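Local structure of NAD-dependent epimerase/dehydratase (Bacteroides thetaiotaomicron, 3DHN) at residues Val8-Ser13 against Glu63-Ala68; Glu30-Val35 against Lys49-Asp54; Leu108-Ala113 against Ala199-Glu204; Ala164-Gly169 against Ile192-Tyr197. The protein is a putative oxidoreductase of the Rossmann-fold epimerase/dehydratase family that probably binds NAD or NADP, its substrate being unknown. All coordinates share one frame; numbering follows the deposited sequence.

Contact 1. Residues Val8-Ser13 against Glu63-Ala68; sequences VLIGAS and EVCKGA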
loop_
_atom_site.group_PDB
_atom_site.type_symbol
_atom_site.label_atom_id
_atom_site.label_comp_id
_atom_site.label_asym_id
_atom_site.label_seq_id
_atom_site.Cartn_x
_atom_site.Cartn_y
_atom_site.Cartn_z
ATOM N N VAL A 8 3.445 -9.463 8.137
ATOM C CA VAL A 8 2.531 -8.698 8.967
ATOM C C VAL A 8 1.820 -7.718 8.038
ATOM O O VAL A 8 2.458 -7.069 7.205
ATOM C CB VAL A 8 3.270 -7.880 10.029
ATOM C CG1 VAL A 8 2.260 -7.187 10.934
ATOM C CG2 VAL A 8 4.197 -8.778 10.831
ATOM N N LEU A 9 0.501 -7.618 8.176
ATOM C CA LEU A 9 -0.287 -6.708 7.355
ATOM C C LEU A 9 -0.896 -5.674 8.293
ATOM O O LEU A 9 -1.796 -5.990 9.078
ATOM C CB LEU A 9 -1.397 -7.475 6.634
ATOM C CG LEU A 9 -1.850 -7.060 5.226
ATOM C CD1 LEU A 9 -3.211 -7.692 4.970
ATOM C CD2 LEU A 9 -1.933 -5.553 5.076
ATOM N N ILE A 10 -0.393 -4.448 8.234
ATOM C CA ILE A 10 -0.901 -3.376 9.085
ATOM C C ILE A 10 -2.061 -2.645 8.405
ATOM O O ILE A 10 -1.928 -2.134 7.283
ATOM C CB ILE A 10 0.218 -2.376 9.434
ATOM C CG1 ILE A 10 1.297 -3.085 10.268
ATOM C CG2 ILE A 10 -0.354 -1.192 10.204
ATOM C CD1 ILE A 10 2.503 -2.230 10.589
ATOM N N GLY A 11 -3.200 -2.608 9.091
ATOM C CA GLY A 11 -4.373 -1.963 8.542
ATOM C C GLY A 11 -5.079 -2.918 7.602
ATOM O O GLY A 11 -5.481 -2.546 6.494
ATOM N N ALA A 12 -5.224 -4.163 8.052
ATOM C CA ALA A 12 -5.871 -5.204 7.260
ATOM C C ALA A 12 -7.387 -5.059 7.233
ATOM O O ALA A 12 -8.112 -6.036 7.420
ATOM C CB ALA A 12 -5.488 -6.585 7.805
ATOM N N SER A 13 -7.862 -3.842 6.993
ATOM C CA SER A 13 -9.294 -3.570 6.939
ATOM C C SER A 13 -9.618 -2.656 5.754
ATOM O O SER A 13 -8.711 -2.153 5.091
ATOM C CB SER A 13 -9.743 -2.908 8.235
ATOM O OG SER A 13 -9.040 -1.700 8.424
ATOM N N GLU A 63 7.141 -4.064 18.224
ATOM C CA GLU A 63 6.861 -5.335 18.878
ATOM C C GLU A 63 6.123 -6.368 18.032
ATOM O O GLU A 63 6.515 -7.538 18.006
ATOM C CB GLU A 63 6.088 -5.072 20.176
ATOM C CG GLU A 63 6.111 -6.215 21.194
ATOM C CD GLU A 63 7.520 -6.607 21.619
ATOM O OE1 GLU A 63 8.372 -5.704 21.769
ATOM O OE2 GLU A 63 7.769 -7.816 21.813
ATOM N N VAL A 64 5.066 -5.944 17.338
ATOM C CA VAL A 64 4.278 -6.867 16.516
ATOM C C VAL A 64 4.961 -7.318 15.223
ATOM O O VAL A 64 4.597 -8.350 14.657
ATOM C CB VAL A 64 2.897 -6.262 16.154
ATOM C CG1 VAL A 64 3.053 -5.120 15.159
ATOM C CG2 VAL A 64 1.996 -7.344 15.586
ATOM N N CYS A 65 5.951 -6.562 14.757
ATOM C CA CYS A 65 6.651 -6.910 13.522
ATOM C C CYS A 65 7.883 -7.795 13.721
ATOM O O CYS A 65 8.442 -8.310 12.750
ATOM C CB CYS A 65 7.056 -5.637 12.772
ATOM S SG CYS A 65 5.663 -4.635 12.191
ATOM N N LYS A 66 8.311 -7.972 14.969
ATOM C CA LYS A 66 9.477 -8.811 15.257
ATOM C C LYS A 66 9.329 -10.216 14.678
ATOM O O LYS A 66 8.305 -10.872 14.871
ATOM C CB LYS A 66 9.703 -8.930 16.771
ATOM C CG LYS A 66 10.356 -7.727 17.435
ATOM C CD LYS A 66 10.461 -7.934 18.946
ATOM C CE LYS A 66 11.037 -6.714 19.652
ATOM N NZ LYS A 66 11.010 -6.880 21.136
ATOM N N GLY A 67 10.358 -10.670 13.970
ATOM C CA GLY A 67 10.343 -12.007 13.403
ATOM C C GLY A 67 9.791 -12.153 11.997
ATOM O O GLY A 67 10.035 -13.160 11.324
ATOM N N ALA A 68 9.051 -11.153 11.539
ATOM C CA ALA A 68 8.467 -11.217 10.211
ATOM C C ALA A 68 9.517 -11.142 9.105
ATOM O O ALA A 68 10.569 -10.518 9.264
ATOM C CB ALA A 68 7.449 -10.096 10.044
#
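Val-8 lays its CG2 methyl over the turn that follows helix 58-65, meeting Ala-68 CB at 3.6 Å and, a little farther off, the carbonyl oxygen of Val-64. This is the first strand of a Rossmann fold, with one of the helices that cover the sheet resting on it. CG1 points anti to the backbone N (chi1 -176°), which leaves CG2 beside that nitrogen and aimed at the turn, while CG1 itself faces Cys-65 SG at 4.4 Å. A type II turn runs from Cys-65 to Ala-68, where a side chain at Gly-67 would jam against the carbonyl of Lys-66. Beyond Ile-10 the chain leaves the strand at Gly-11, whose positive phi suits glycine, and enters a glycine-rich loop like the one that holds the cofactor diphosphate in this family. Val-71 of the next strand also touches Cys-65. Two residues on from Val-8, Ile-10 stretches its chain along the same sheet face until CD1 lies 4.3 Å from Cys-65 SG, so the sulfur is shared by both strand residues.

Contact 2. Residues Glu30-Val35 against Lys49-Asp54; sequences EVTAVV and KVKKAD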
loop_
_atom_site.group_PDB
_atom_site.type_symbol
_atom_site.label_atom_id
_atom_site.label_comp_id
_atom_site.label_asym_id
_atom_site.label_seq_id
_atom_site.Cartn_x
_atom_site.Cartn_y
_atom_site.Cartn_z
ATOM N N GLU A 30 1.707 -16.966 5.755
ATOM C CA GLU A 30 1.283 -16.975 7.153
ATOM C C GLU A 30 1.176 -15.493 7.493
ATOM O O GLU A 30 2.164 -14.758 7.452
ATOM C CB GLU A 30 2.332 -17.685 8.006
ATOM C CG GLU A 30 2.710 -19.043 7.419
ATOM C CD GLU A 30 2.814 -20.135 8.460
ATOM O OE1 GLU A 30 3.881 -20.253 9.100
ATOM O OE2 GLU A 30 1.820 -20.872 8.640
ATOM N N VAL A 31 -0.029 -15.048 7.827
ATOM C CA VAL A 31 -0.247 -13.632 8.066
ATOM C C VAL A 31 -0.699 -13.190 9.443
ATOM O O VAL A 31 -1.544 -13.831 10.071
ATOM C CB VAL A 31 -1.289 -13.082 7.040
ATOM C CG1 VAL A 31 -1.353 -11.559 7.099
ATOM C CG2 VAL A 31 -0.956 -13.561 5.638
ATOM N N THR A 32 -0.127 -12.082 9.906
ATOM C CA THR A 32 -0.522 -11.484 11.168
ATOM C C THR A 32 -1.185 -10.167 10.769
ATOM O O THR A 32 -0.512 -9.206 10.375
ATOM C CB THR A 32 0.672 -11.189 12.091
ATOM O OG1 THR A 32 1.302 -12.420 12.463
ATOM C CG2 THR A 32 0.200 -10.479 13.352
ATOM N N ALA A 33 -2.512 -10.135 10.842
ATOM C CA ALA A 33 -3.269 -8.946 10.482
ATOM C C ALA A 33 -3.461 -8.056 11.695
ATOM O O ALA A 33 -3.882 -8.520 12.750
ATOM C CB ALA A 33 -4.624 -9.342 9.902
ATOM N N VAL A 34 -3.150 -6.774 11.538
ATOM C CA VAL A 34 -3.298 -5.818 12.627
ATOM C C VAL A 34 -4.405 -4.838 12.264
ATOM O O VAL A 34 -4.322 -4.140 11.248
ATOM C CB VAL A 34 -1.990 -5.040 12.870
ATOM C CG1 VAL A 34 -2.083 -4.272 14.173
ATOM C CG2 VAL A 34 -0.809 -5.999 12.894
ATOM N N VAL A 35 -5.441 -4.784 13.100
ATOM C CA VAL A 35 -6.584 -3.909 12.846
ATOM C C VAL A 35 -7.105 -3.263 14.125
ATOM O O VAL A 35 -6.749 -3.682 15.222
ATOM C CB VAL A 35 -7.737 -4.709 12.218
ATOM C CG1 VAL A 35 -7.314 -5.271 10.869
ATOM C CG2 VAL A 35 -8.149 -5.851 13.165
ATOM N N LYS A 49 -3.359 -14.757 12.218
ATOM C CA LYS A 49 -3.390 -14.222 13.575
ATOM C C LYS A 49 -3.887 -12.785 13.493
ATOM O O LYS A 49 -3.394 -11.995 12.685
ATOM C CB LYS A 49 -2.002 -14.212 14.216
ATOM C CG LYS A 49 -1.409 -15.569 14.502
ATOM C CD LYS A 49 -0.044 -15.391 15.148
ATOM C CE LYS A 49 0.819 -16.628 14.995
ATOM N NZ LYS A 49 2.260 -16.292 15.190
ATOM N N VAL A 50 -4.859 -12.448 14.333
ATOM C CA VAL A 50 -5.422 -11.104 14.352
ATOM C C VAL A 50 -4.977 -10.383 15.618
ATOM O O VAL A 50 -5.139 -10.899 16.720
ATOM C CB VAL A 50 -6.966 -11.148 14.312
ATOM C CG1 VAL A 50 -7.529 -9.727 14.211
ATOM C CG2 VAL A 50 -7.429 -11.997 13.135
ATOM N N LYS A 51 -4.422 -9.187 15.461
ATOM C CA LYS A 51 -3.946 -8.432 16.615
ATOM C C LYS A 51 -4.273 -6.949 16.551
ATOM O O LYS A 51 -4.447 -6.387 15.468
ATOM C CB LYS A 51 -2.425 -8.581 16.757
ATOM C CG LYS A 51 -1.922 -9.983 17.095
ATOM C CD LYS A 51 -0.406 -9.962 17.321
ATOM C CE LYS A 51 0.134 -11.305 17.802
ATOM N NZ LYS A 51 0.133 -12.350 16.737
ATOM N N LYS A 52 -4.343 -6.329 17.729
ATOM C CA LYS A 52 -4.590 -4.895 17.860
ATOM C C LYS A 52 -3.266 -4.226 18.197
ATOM O O LYS A 52 -2.471 -4.761 18.973
ATOM C CB LYS A 52 -5.582 -4.586 18.991
ATOM C CG LYS A 52 -7.043 -4.719 18.612
ATOM C CD LYS A 52 -7.972 -4.387 19.782
ATOM C CE LYS A 52 -7.903 -2.913 20.169
ATOM N NZ LYS A 52 -8.904 -2.551 21.218
ATOM N N ALA A 53 -3.027 -3.060 17.612
ATOM C CA ALA A 53 -1.804 -2.319 17.879
ATOM C C ALA A 53 -2.061 -0.831 17.713
ATOM O O ALA A 53 -2.910 -0.428 16.921
ATOM C CB ALA A 53 -0.692 -2.770 16.937
ATOM N N ASP A 54 -1.339 -0.018 18.470
ATOM C CA ASP A 54 -1.489 1.427 18.366
ATOM C C ASP A 54 -0.496 1.911 17.311
ATOM O O ASP A 54 0.638 2.268 17.627
ATOM C CB ASP A 54 -1.186 2.095 19.702
ATOM C CG ASP A 54 -1.634 3.536 19.736
ATOM O OD1 ASP A 54 -1.495 4.227 18.705
ATOM O OD2 ASP A 54 -2.122 3.982 20.796
#
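Ala-33 O is gripped twice by the neighbouring strand: Lys-51 N donates to it at 2.8 Å with an N-H...O angle of 164°, and Val-50 CA comes within 3.4 Å in a CA-H...O contact. Lys-49 O is used the same way, taking the N-H of Ala-33 at 2.8 Å while Thr-32 CA leans on it. Lys-51 O receives Val-35 N at 3.0 Å, and a bond from Lys-49 N to Val-31 O completes the set of four. Thr-32, Ala-33 and Val-34 thus pair with Lys-49, Val-50 and Lys-51 in parallel register, the strand axes turned by 20°. These are the second and third strands of the Rossmann sheet, with 48-51 at its edge; in dinucleotide-binding relatives the tip of the second strand usually lies near the adenosine ribose. Thr-32, Val-34, Lys-49 and Lys-51 share the face toward helix 58-65, and Ala-33 and Val-50 the other, where Leu-21 of helix 14-25 touches Ala-33. Val-34 carries CG1 anti to its backbone nitrogen (chi1 -168°), bringing that methyl over Lys-51 O and against Ala-53 CB at 3.4 Å, a rather tight fit. Lys-51 runs out past Thr-32 and bends only at its last torsion, setting NZ 3.9 Å from Thr-32 CG2. On the opposite face Val-35 CG2 crosses to Val-50 CG1 at 4.1 Å.

Contact 3. Residues Leu108-Ala113 against Ala199-Glu204; sequences LMVGGA and AAMIDE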
loop_
_atom_site.group_PDB
_atom_site.type_symbol
_atom_site.label_atom_id
_atom_site.label_comp_id
_atom_site.label_asym_id
_atom_site.label_seq_id
_atom_site.Cartn_x
_atom_site.Cartn_y
_atom_site.Cartn_z
ATOM N N LEU A 108 6.633 -2.965 2.303
ATOM C CA LEU A 108 5.813 -2.554 1.156
ATOM C C LEU A 108 4.663 -1.688 1.664
ATOM O O LEU A 108 3.987 -2.039 2.633
ATOM C CB LEU A 108 5.261 -3.772 0.414
ATOM C CG LEU A 108 6.297 -4.747 -0.162
ATOM C CD1 LEU A 108 6.538 -5.885 0.834
ATOM C CD2 LEU A 108 5.794 -5.309 -1.478
HETATM N N MSE A 109 4.437 -0.558 1.009
HETATM C CA MSE A 109 3.397 0.366 1.443
HETATM C C MSE A 109 2.364 0.703 0.373
HETATM O O MSE A 109 2.697 0.895 -0.793
HETATM C CB MSE A 109 4.063 1.660 1.928
HETATM C CG MSE A 109 3.134 2.689 2.570
HETATM SE SE MSE A 109 4.082 4.320 3.107
HETATM C CE MSE A 109 2.566 5.442 3.546
ATOM N N VAL A 110 1.100 0.759 0.766
ATOM C CA VAL A 110 0.048 1.138 -0.170
ATOM C C VAL A 110 0.197 2.653 -0.343
ATOM O O VAL A 110 0.088 3.406 0.623
ATOM C CB VAL A 110 -1.351 0.830 0.400
ATOM C CG1 VAL A 110 -2.435 1.367 -0.539
ATOM C CG2 VAL A 110 -1.502 -0.674 0.607
ATOM N N GLY A 111 0.474 3.094 -1.564
ATOM C CA GLY A 111 0.637 4.513 -1.812
ATOM C C GLY A 111 -0.614 5.167 -2.371
ATOM O O GLY A 111 -1.715 4.653 -2.203
ATOM N N GLY A 112 -0.435 6.312 -3.030
ATOM C CA GLY A 112 -1.552 7.036 -3.619
ATOM C C GLY A 112 -1.216 7.439 -5.042
ATOM O O GLY A 112 -0.120 7.158 -5.516
ATOM N N ALA A 113 -2.139 8.111 -5.720
ATOM C CA ALA A 113 -1.908 8.533 -7.097
ATOM C C ALA A 113 -1.428 9.979 -7.184
ATOM O O ALA A 113 -0.966 10.430 -8.237
ATOM C CB ALA A 113 -3.186 8.365 -7.914
ATOM N N ALA A 199 -3.546 -8.346 -6.056
ATOM C CA ALA A 199 -2.849 -9.444 -6.712
ATOM C C ALA A 199 -1.444 -9.017 -7.097
ATOM O O ALA A 199 -0.493 -9.793 -6.967
ATOM C CB ALA A 199 -3.611 -9.896 -7.949
ATOM N N ALA A 200 -1.314 -7.779 -7.572
ATOM C CA ALA A 200 -0.016 -7.251 -7.977
ATOM C C ALA A 200 0.908 -7.052 -6.771
ATOM O O ALA A 200 2.104 -7.364 -6.832
ATOM C CB ALA A 200 -0.199 -5.944 -8.724
HETATM N N MSE A 201 0.352 -6.540 -5.676
HETATM C CA MSE A 201 1.125 -6.314 -4.456
HETATM C C MSE A 201 1.708 -7.622 -3.916
HETATM O O MSE A 201 2.866 -7.664 -3.506
HETATM C CB MSE A 201 0.252 -5.658 -3.381
HETATM C CG MSE A 201 0.969 -5.398 -2.067
HETATM SE SE MSE A 201 2.369 -4.045 -2.177
HETATM C CE MSE A 201 1.476 -2.611 -1.210
ATOM N N ILE A 202 0.913 -8.687 -3.892
ATOM C CA ILE A 202 1.431 -9.962 -3.399
ATOM C C ILE A 202 2.438 -10.563 -4.388
ATOM O O ILE A 202 3.333 -11.301 -3.991
ATOM C CB ILE A 202 0.297 -10.963 -3.086
ATOM C CG1 ILE A 202 -0.641 -10.356 -2.036
ATOM C CG2 ILE A 202 0.885 -12.262 -2.494
ATOM C CD1 ILE A 202 0.091 -9.800 -0.807
ATOM N N ASP A 203 2.296 -10.239 -5.672
ATOM C CA ASP A 203 3.251 -10.703 -6.687
ATOM C C ASP A 203 4.628 -10.085 -6.381
ATOM O O ASP A 203 5.661 -10.755 -6.499
ATOM C CB ASP A 203 2.826 -10.256 -8.087
ATOM C CG ASP A 203 1.811 -11.182 -8.722
ATOM O OD1 ASP A 203 1.398 -12.168 -8.067
ATOM O OD2 ASP A 203 1.429 -10.920 -9.880
ATOM N N GLU A 204 4.632 -8.801 -6.003
ATOM C CA GLU A 204 5.871 -8.085 -5.679
ATOM C C GLU A 204 6.481 -8.651 -4.399
ATOM O O GLU A 204 7.699 -8.711 -4.243
ATOM C CB GLU A 204 5.587 -6.582 -5.522
ATOM C CG GLU A 204 6.799 -5.717 -5.165
ATOM C CD GLU A 204 7.975 -5.878 -6.124
ATOM O OE1 GLU A 204 7.749 -6.108 -7.328
ATOM O OE2 GLU A 204 9.134 -5.756 -5.673
#
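Leu-108 and Met-201 run past each other in opposite directions, the leucine reaching out from the strand and the selenomethionine reaching in from the helix. Their overlap sets Leu-108 CD2 3.7 Å from Met-201 SE, with Leu-108 CB almost as close to the same atom at 3.9 Å. Met-201 holds CG anti to its backbone N (chi1 179°) and then bends twice, so that its CE methyl slips beyond the leucine and settles 3.7 Å from Met-109 O. There it meets Val-110 nearly at a right angle, CE lying 4.0 Å from Val-110 CG2. Glu-204, one turn along the helix, offers only its aliphatic part: its CG sits 3.8 Å from Leu-108 CD2 while the carboxylate turns elsewhere, OE2 taking a salt bridge from Arg-106 and the N-H groups of Lys-209 and His-210. The contact is therefore apolar, with no hydrogen bond across it. Leu-20 of helix 14-25 joins in against Val-110 and Met-201, and Ile-72 and Phe-160 of the flanking strands also touch Met-201. The axes of helical residues 199-204 and strand residues 108-110 run antiparallel at 167°, the layered alpha/beta packing of the Rossmann fold.

Contact 4. Residues Ala164-Gly169 against Ile192-Tyr197; sequences ADMRPG and ISVEDY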
loop_
_atom_site.group_PDB
_atom_site.type_symbol
_atom_site.label_atom_id
_atom_site.label_comp_id
_atom_site.label_asym_id
_atom_site.label_seq_id
_atom_site.Cartn_x
_atom_site.Cartn_y
_atom_site.Cartn_z
ATOM N N ALA A 164 -5.526 6.390 -10.361
ATOM C CA ALA A 164 -6.298 7.492 -9.778
ATOM C C ALA A 164 -7.673 7.091 -9.249
ATOM O O ALA A 164 -8.134 7.637 -8.248
ATOM C CB ALA A 164 -6.438 8.634 -10.788
ATOM N N ASP A 165 -8.316 6.127 -9.899
ATOM C CA ASP A 165 -9.638 5.670 -9.480
ATOM C C ASP A 165 -9.637 4.162 -9.200
ATOM O O ASP A 165 -9.649 3.347 -10.125
ATOM C CB ASP A 165 -10.661 6.018 -10.566
ATOM C CG ASP A 165 -12.064 5.550 -10.235
ATOM O OD1 ASP A 165 -12.431 5.535 -9.042
ATOM O OD2 ASP A 165 -12.812 5.215 -11.182
HETATM N N MSE A 166 -9.611 3.803 -7.920
HETATM C CA MSE A 166 -9.597 2.401 -7.503
HETATM C C MSE A 166 -10.844 2.019 -6.704
HETATM O O MSE A 166 -11.146 2.631 -5.680
HETATM C CB MSE A 166 -8.342 2.112 -6.671
HETATM C CG MSE A 166 -8.312 0.711 -6.072
HETATM SE SE MSE A 166 -6.575 0.203 -5.383
HETATM C CE MSE A 166 -6.297 1.668 -4.138
ATOM N N ARG A 167 -11.553 0.995 -7.172
ATOM C CA ARG A 167 -12.783 0.541 -6.525
ATOM C C ARG A 167 -12.903 -0.973 -6.632
ATOM O O ARG A 167 -12.158 -1.617 -7.382
ATOM C CB ARG A 167 -14.007 1.158 -7.210
ATOM C CG ARG A 167 -13.732 2.479 -7.911
ATOM C CD ARG A 167 -14.559 2.619 -9.187
ATOM N NE ARG A 167 -15.656 3.569 -9.038
ATOM C CZ ARG A 167 -16.460 3.946 -10.029
ATOM N NH1 ARG A 167 -16.288 3.450 -11.248
ATOM N NH2 ARG A 167 -17.438 4.813 -9.799
ATOM N N PRO A 168 -13.842 -1.570 -5.879
ATOM C CA PRO A 168 -14.002 -3.021 -5.958
ATOM C C PRO A 168 -14.397 -3.360 -7.395
ATOM O O PRO A 168 -15.156 -2.624 -8.024
ATOM C CB PRO A 168 -15.122 -3.301 -4.959
ATOM C CG PRO A 168 -14.940 -2.216 -3.931
ATOM C CD PRO A 168 -14.660 -1.002 -4.790
ATOM N N GLY A 169 -13.862 -4.455 -7.915
ATOM C CA GLY A 169 -14.169 -4.860 -9.275
ATOM C C GLY A 169 -13.892 -6.335 -9.445
ATOM O O GLY A 169 -14.241 -7.149 -8.587
ATOM N N ILE A 192 -8.195 1.009 -11.788
ATOM C CA ILE A 192 -7.788 -0.346 -11.464
ATOM C C ILE A 192 -8.738 -0.892 -10.398
ATOM O O ILE A 192 -9.297 -0.130 -9.600
ATOM C CB ILE A 192 -6.336 -0.387 -10.905
ATOM C CG1 ILE A 192 -5.827 -1.832 -10.860
ATOM C CG2 ILE A 192 -6.285 0.247 -9.519
ATOM C CD1 ILE A 192 -5.658 -2.452 -12.258
ATOM N N SER A 193 -8.926 -2.205 -10.379
ATOM C CA SER A 193 -9.789 -2.800 -9.367
ATOM C C SER A 193 -8.961 -3.032 -8.112
ATOM O O SER A 193 -7.737 -3.187 -8.180
ATOM C CB SER A 193 -10.354 -4.143 -9.832
ATOM O OG SER A 193 -9.359 -5.151 -9.817
ATOM N N VAL A 194 -9.637 -3.046 -6.968
ATOM C CA VAL A 194 -8.989 -3.286 -5.689
ATOM C C VAL A 194 -8.401 -4.696 -5.693
ATOM O O VAL A 194 -7.309 -4.926 -5.182
ATOM C CB VAL A 194 -9.999 -3.170 -4.526
ATOM C CG1 VAL A 194 -9.399 -3.738 -3.260
ATOM C CG2 VAL A 194 -10.371 -1.713 -4.309
ATOM N N GLU A 195 -9.127 -5.634 -6.288
ATOM C CA GLU A 195 -8.667 -7.015 -6.352
ATOM C C GLU A 195 -7.393 -7.163 -7.202
ATOM O O GLU A 195 -6.459 -7.867 -6.810
ATOM C CB GLU A 195 -9.778 -7.915 -6.904
ATOM C CG GLU A 195 -11.009 -8.048 -5.999
ATOM C CD GLU A 195 -11.822 -6.766 -5.894
ATOM O OE1 GLU A 195 -11.774 -5.946 -6.835
ATOM O OE2 GLU A 195 -12.530 -6.589 -4.876
ATOM N N ASP A 196 -7.345 -6.499 -8.356
ATOM C CA ASP A 196 -6.145 -6.595 -9.198
ATOM C C ASP A 196 -4.954 -5.881 -8.571
ATOM O O ASP A 196 -3.802 -6.301 -8.760
ATOM C CB ASP A 196 -6.401 -6.059 -10.612
ATOM C CG ASP A 196 -6.884 -7.145 -11.567
ATOM O OD1 ASP A 196 -6.421 -8.302 -11.428
ATOM O OD2 ASP A 196 -7.710 -6.849 -12.466
ATOM N N TYR A 197 -5.222 -4.811 -7.822
ATOM C CA TYR A 197 -4.151 -4.083 -7.143
ATOM C C TYR A 197 -3.532 -4.987 -6.072
ATOM O O TYR A 197 -2.313 -4.995 -5.869
ATOM C CB TYR A 197 -4.695 -2.794 -6.507
ATOM C CG TYR A 197 -3.706 -2.084 -5.608
ATOM C CD1 TYR A 197 -3.525 -2.478 -4.278
ATOM C CD2 TYR A 197 -2.929 -1.033 -6.098
ATOM C CE1 TYR A 197 -2.587 -1.836 -3.458
ATOM C CE2 TYR A 197 -1.996 -0.387 -5.298
ATOM C CZ TYR A 197 -1.829 -0.787 -3.976
ATOM O OH TYR A 197 -0.918 -0.123 -3.177
HETATM O O HOH W 1 -15.397 -6.671 -5.956
#
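Met-166 is wedged against the first turn of helix 194-206, its CG 3.6 Å from Val-194 CG2 and its selenium in a Met-aromatic contact with Tyr-197. SE lies obliquely, 4.2 Å from the centroid of the Tyr-197 ring and 32° off the ring normal. With CG anti to the backbone N (chi1 174°), the chain of Met-166 runs straight out to the ring before bending at its end. Phe-160 stacks on the ring and takes the tyrosine hydroxyl on its carbonyl. Beneath this, a short parallel pair joins Met-166 to Ile-192 and Arg-167 to Ser-193: Ile-192 N bonds Asp-165 O at 3.2 Å, the bond from Arg-167 N to Ile-192 O is weak, and Val-194 N meets Arg-167 O at 2.9 Å from above the carbonyl plane. The outer side is looser and polar. Glu-195 doubles back so that OE1 accepts Gly-169 N at 2.8 Å on its syn side, tilted about 30° out of the carboxylate plane, and a water donates to Gly-169 O and, weakly, to Glu-195 OE2. Replacing Glu-195 with an alanine would probably leave the Gly-169 N-H without its acceptor, cost the water a weak partner, and let the loop move more freely. Gly-169 sits so near Ser-193 that a CB would crowd the serine CB. Ser-193 OG caps the helix, accepting Asp-196 N at 2.8 Å, while the first-turn Glu-195 carboxylate ties the loop to it; the helix dipole's positive end would probably favour that negative charge.

Along the chain contact 1 spans contact 2, and contact 3 likewise encloses contact 4. Contacts 1, 2 and 3 all reach the same mixed sheet. The first two lie side by side on adjacent strands 6-10 and 30-34, centres about 6 Å apart, and touch where Gly-11 N approaches Val-34 O. Contact 3 sits nearer the chain centre, about 16 Å from contact 1 between centres, on strand 106-110. Contact 4 shares helix 194-206 with it and touches it through Tyr-197 and Val-110, but uses a small two-stranded sheet of its own. Contacts 1 and 4 lie on opposite sides of the chain's centre, so the set runs from the probable nucleotide-binding half to the far end of the fold.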